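Local structure of Proline/betaine transporter, RALF (Rickettsia prowazekii str. Madrid E, 4D7R) at residues 110-115 / 141-146. The protein probably acts as a guanine nucleotide exchange factor through its Sec7 domain, here fused to the capping domain of a Legionella relative. Sequence-based numbering, arbitrary orientation.
Sequences KDYLES and THYYEQ
With CG trans to the backbone N in both Y143 (chi1 -179°) and Y112 (chi1 178°), the Y143 ring reaches across to the start of helix 112-121 and the Y112 ring meets it in a T-shaped stack. The planes stand at 88° with centroids 5.0 Å apart. Y112 presents its edge: CD1 sits over one face of the Y143 ring, toward its rim, and comes within 3.6 Å of Y143 CE1. At the far end of the ring, Y143 OH donates to the backbone oxygen of K110 (OH to O 2.8 Å), approaching nearly in line with the carbonyl and holding the phenol just ahead of the first helical turn. That turn is capped by D111, the N-cap residue, whose OD2 accepts from E114 N at 3.0 Å. The contact thus joins the N-terminus of helix 112-121 to the C-terminal part of helix 129-146 within the helical Sec7 portion of the chimera. S115 borders the edge of the Y143 ring, with OG 3.7 Å from CE2 of Y143. The same hydroxyl donates to D111 O (OG to O 2.9 Å) from above the carbonyl plane, while S115 N binds that oxygen from the opposite face, so two donors grip it. F107 and I152 also touch Y143, and F205 and I209 of helix 203-215 pack on Y112.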
ATOM      1  N   LYS A 110       2.667  -3.774  26.932  1.00 20.87           N
ATOM      2  CA  LYS A 110       3.265  -4.763  26.062  1.00 19.87           C
ATOM      3  C   LYS A 110       4.566  -4.198  25.531  1.00 24.23           C
ATOM      4  O   LYS A 110       4.721  -2.973  25.422  1.00 23.66           O
ATOM      5  CB  LYS A 110       2.333  -5.151  24.882  1.00 22.27           C
ATOM      6  CG  LYS A 110       1.021  -5.836  25.261  1.00 24.01           C
ATOM      7  CD  LYS A 110       1.163  -7.073  26.136  1.00 33.99           C
ATOM      8  CE  LYS A 110      -0.167  -7.440  26.748  1.00 51.28           C
ATOM      9  NZ  LYS A 110      -0.000  -8.326  27.935  1.00 65.44           N
ATOM     10  N   ASP A 111       5.498  -5.104  25.228  1.00 20.58           N
ATOM     11  CA  ASP A 111       6.797  -4.805  24.640  1.00 20.30           C
ATOM     12  C   ASP A 111       6.503  -4.196  23.266  1.00 22.58           C
ATOM     13  O   ASP A 111       5.680  -4.749  22.522  1.00 19.43           O
ATOM     14  CB  ASP A 111       7.603  -6.102  24.459  1.00 22.16           C
ATOM     15  CG  ASP A 111       8.937  -5.868  23.769  1.00 27.66           C
ATOM     16  OD1 ASP A 111       9.816  -5.222  24.381  1.00 28.67           O
ATOM     17  OD2 ASP A 111       9.065  -6.243  22.585  1.00 30.27           O
ATOM     18  N   TYR A 112       7.165  -3.066  22.956  1.00 18.37           N
ATOM     19  CA  TYR A 112       6.970  -2.346  21.709  1.00 17.09           C
ATOM     20  C   TYR A 112       7.202  -3.222  20.481  1.00 19.87           C
ATOM     21  O   TYR A 112       6.312  -3.322  19.633  1.00 16.00           O
ATOM     22  CB  TYR A 112       7.865  -1.101  21.638  1.00 17.12           C
ATOM     23  CG  TYR A 112       7.723  -0.366  20.325  1.00 16.72           C
ATOM     24  CD1 TYR A 112       6.673   0.516  20.112  1.00 17.76           C
ATOM     25  CD2 TYR A 112       8.626  -0.577  19.282  1.00 17.24           C
ATOM     26  CE1 TYR A 112       6.554   1.220  18.923  1.00 18.89           C
ATOM     27  CE2 TYR A 112       8.495   0.092  18.073  1.00 17.49           C
ATOM     28  CZ  TYR A 112       7.463   0.998  17.904  1.00 23.04           C
ATOM     29  OH  TYR A 112       7.316   1.661  16.728  1.00 20.87           O
ATOM     30  N   LEU A 113       8.354  -3.835  20.397  1.00 17.85           N
ATOM     31  CA  LEU A 113       8.645  -4.610  19.221  1.00 18.41           C
ATOM     32  C   LEU A 113       7.728  -5.864  19.041  1.00 20.50           C
ATOM     33  O   LEU A 113       7.312  -6.183  17.964  1.00 17.90           O
ATOM     34  CB  LEU A 113      10.098  -5.007  19.203  1.00 18.46           C
ATOM     35  CG  LEU A 113      10.535  -5.697  17.962  1.00 21.65           C
ATOM     36  CD1 LEU A 113      10.392  -4.762  16.782  1.00 20.80           C
ATOM     37  CD2 LEU A 113      11.985  -6.075  18.111  1.00 24.01           C
ATOM     38  N   GLU A 114       7.429  -6.535  20.129  1.00 16.74           N
ATOM     39  CA  GLU A 114       6.516  -7.677  20.081  1.00 17.38           C
ATOM     40  C   GLU A 114       5.156  -7.229  19.551  1.00 20.87           C
ATOM     41  O   GLU A 114       4.562  -7.908  18.715  1.00 21.21           O
ATOM     42  CB  GLU A 114       6.386  -8.314  21.473  1.00 19.81           C
ATOM     43  CG  GLU A 114       7.379  -9.453  21.670  1.00 35.69           C
ATOM     44  CD  GLU A 114       7.001 -10.767  21.007  1.00 63.30           C
ATOM     45  OE1 GLU A 114       6.139 -11.483  21.569  1.00 77.49           O
ATOM     46  OE2 GLU A 114       7.558 -11.082  19.929  1.00 43.52           O
ATOM     47  N   SER A 115       4.702  -6.062  20.000  1.00 15.20           N
ATOM     48  CA  SER A 115       3.433  -5.469  19.558  1.00 14.79           C
ATOM     49  C   SER A 115       3.485  -5.174  18.047  1.00 18.29           C
ATOM     50  O   SER A 115       2.543  -5.511  17.329  1.00 17.53           O
ATOM     51  CB  SER A 115       3.165  -4.193  20.340  1.00 17.86           C
ATOM     52  OG  SER A 115       2.909  -4.513  21.695  1.00 19.85           O
ATOM     53  N   THR A 141       0.104   5.148  16.504  1.00 14.07           N
ATOM     54  CA  THR A 141      -0.901   5.882  17.251  1.00 14.23           C
ATOM     55  C   THR A 141      -1.537   5.047  18.378  1.00 17.70           C
ATOM     56  O   THR A 141      -1.644   5.522  19.518  1.00 15.59           O
ATOM     57  CB  THR A 141      -1.911   6.502  16.273  1.00 21.30           C
ATOM     58  OG1 THR A 141      -1.200   7.435  15.456  1.00 17.06           O
ATOM     59  CG2 THR A 141      -3.070   7.224  16.998  1.00 23.49           C
ATOM     60  N   HIS A 142      -1.968   3.816  18.060  1.00 14.72           N
ATOM     61  CA  HIS A 142      -2.627   2.979  19.063  1.00 14.80           C
ATOM     62  C   HIS A 142      -1.668   2.489  20.156  1.00 16.98           C
ATOM     63  O   HIS A 142      -2.063   2.448  21.340  1.00 15.23           O
ATOM     64  CB  HIS A 142      -3.394   1.809  18.411  1.00 15.85           C
ATOM     65  CG  HIS A 142      -4.091   0.912  19.406  1.00 20.03           C
ATOM     66  ND1 HIS A 142      -5.106   1.390  20.230  1.00 22.40           N
ATOM     67  CD2 HIS A 142      -3.887  -0.398  19.684  1.00 22.92           C
ATOM     68  CE1 HIS A 142      -5.492   0.356  20.962  1.00 22.75           C
ATOM     69  NE2 HIS A 142      -4.766  -0.733  20.698  1.00 23.15           N
ATOM     70  N   TYR A 143      -0.408   2.167  19.775  1.00 13.94           N
ATOM     71  CA  TYR A 143       0.568   1.717  20.758  1.00 13.48           C
ATOM     72  C   TYR A 143       0.856   2.834  21.768  1.00 18.09           C
ATOM     73  O   TYR A 143       0.873   2.586  22.964  1.00 18.60           O
ATOM     74  CB  TYR A 143       1.858   1.164  20.112  1.00 14.11           C
ATOM     75  CG  TYR A 143       2.822   0.699  21.184  1.00 15.54           C
ATOM     76  CD1 TYR A 143       3.711   1.592  21.783  1.00 16.68           C
ATOM     77  CD2 TYR A 143       2.746  -0.593  21.703  1.00 17.68           C
ATOM     78  CE1 TYR A 143       4.517   1.203  22.848  1.00 17.74           C
ATOM     79  CE2 TYR A 143       3.601  -1.013  22.722  1.00 18.89           C
ATOM     80  CZ  TYR A 143       4.464  -0.100  23.311  1.00 21.70           C
ATOM     81  OH  TYR A 143       5.307  -0.465  24.327  1.00 17.30           O
ATOM     82  N   TYR A 144       1.001   4.060  21.280  1.00 15.95           N
ATOM     83  CA  TYR A 144       1.218   5.251  22.088  1.00 16.42           C
ATOM     84  C   TYR A 144       0.025   5.458  23.014  1.00 19.41           C
ATOM     85  O   TYR A 144       0.195   5.560  24.235  1.00 18.53           O
ATOM     86  CB  TYR A 144       1.438   6.488  21.195  1.00 17.62           C
ATOM     87  CG  TYR A 144       1.354   7.800  21.953  1.00 20.21           C
ATOM     88  CD1 TYR A 144       2.266   8.109  22.960  1.00 21.75           C
ATOM     89  CD2 TYR A 144       0.322   8.703  21.710  1.00 21.77           C
ATOM     90  CE1 TYR A 144       2.151   9.280  23.709  1.00 23.21           C
ATOM     91  CE2 TYR A 144       0.212   9.891  22.438  1.00 22.56           C
ATOM     92  CZ  TYR A 144       1.138  10.179  23.425  1.00 29.62           C
ATOM     93  OH  TYR A 144       1.061  11.361  24.116  1.00 29.87           O
ATOM     94  N   GLU A 145      -1.182   5.454  22.443  1.00 16.49           N
ATOM     95  CA  GLU A 145      -2.415   5.624  23.224  1.00 16.07           C
ATOM     96  C   GLU A 145      -2.592   4.614  24.364  1.00 18.89           C
ATOM     97  O   GLU A 145      -3.125   4.988  25.416  1.00 18.06           O
ATOM     98  CB  GLU A 145      -3.641   5.705  22.311  1.00 17.17           C
ATOM     99  CG  GLU A 145      -3.723   7.053  21.597  1.00 26.99           C
ATOM    100  CD  GLU A 145      -4.755   7.221  20.495  1.00 41.24           C
ATOM    101  OE1 GLU A 145      -5.294   6.201  20.015  1.00 35.09           O
ATOM    102  OE2 GLU A 145      -5.014   8.381  20.097  1.00 40.40           O
ATOM    103  N   GLN A 146      -2.108   3.356  24.183  1.00 16.11           N
ATOM    104  CA  GLN A 146      -2.200   2.313  25.205  1.00 17.63           C
ATOM    105  C   GLN A 146      -1.050   2.358  26.211  1.00 21.91           C
ATOM    106  O   GLN A 146      -1.077   1.620  27.196  1.00 21.17           O
ATOM    107  CB  GLN A 146      -2.292   0.919  24.560  1.00 18.63           C
ATOM    108  CG  GLN A 146      -3.550   0.787  23.693  1.00 25.52           C
ATOM    109  CD  GLN A 146      -4.257  -0.515  23.897  1.00 36.70           C
ATOM    110  OE1 GLN A 146      -3.797  -1.550  23.465  1.00 34.62           O
ATOM    111  NE2 GLN A 146      -5.437  -0.469  24.459  1.00 34.62           N
TER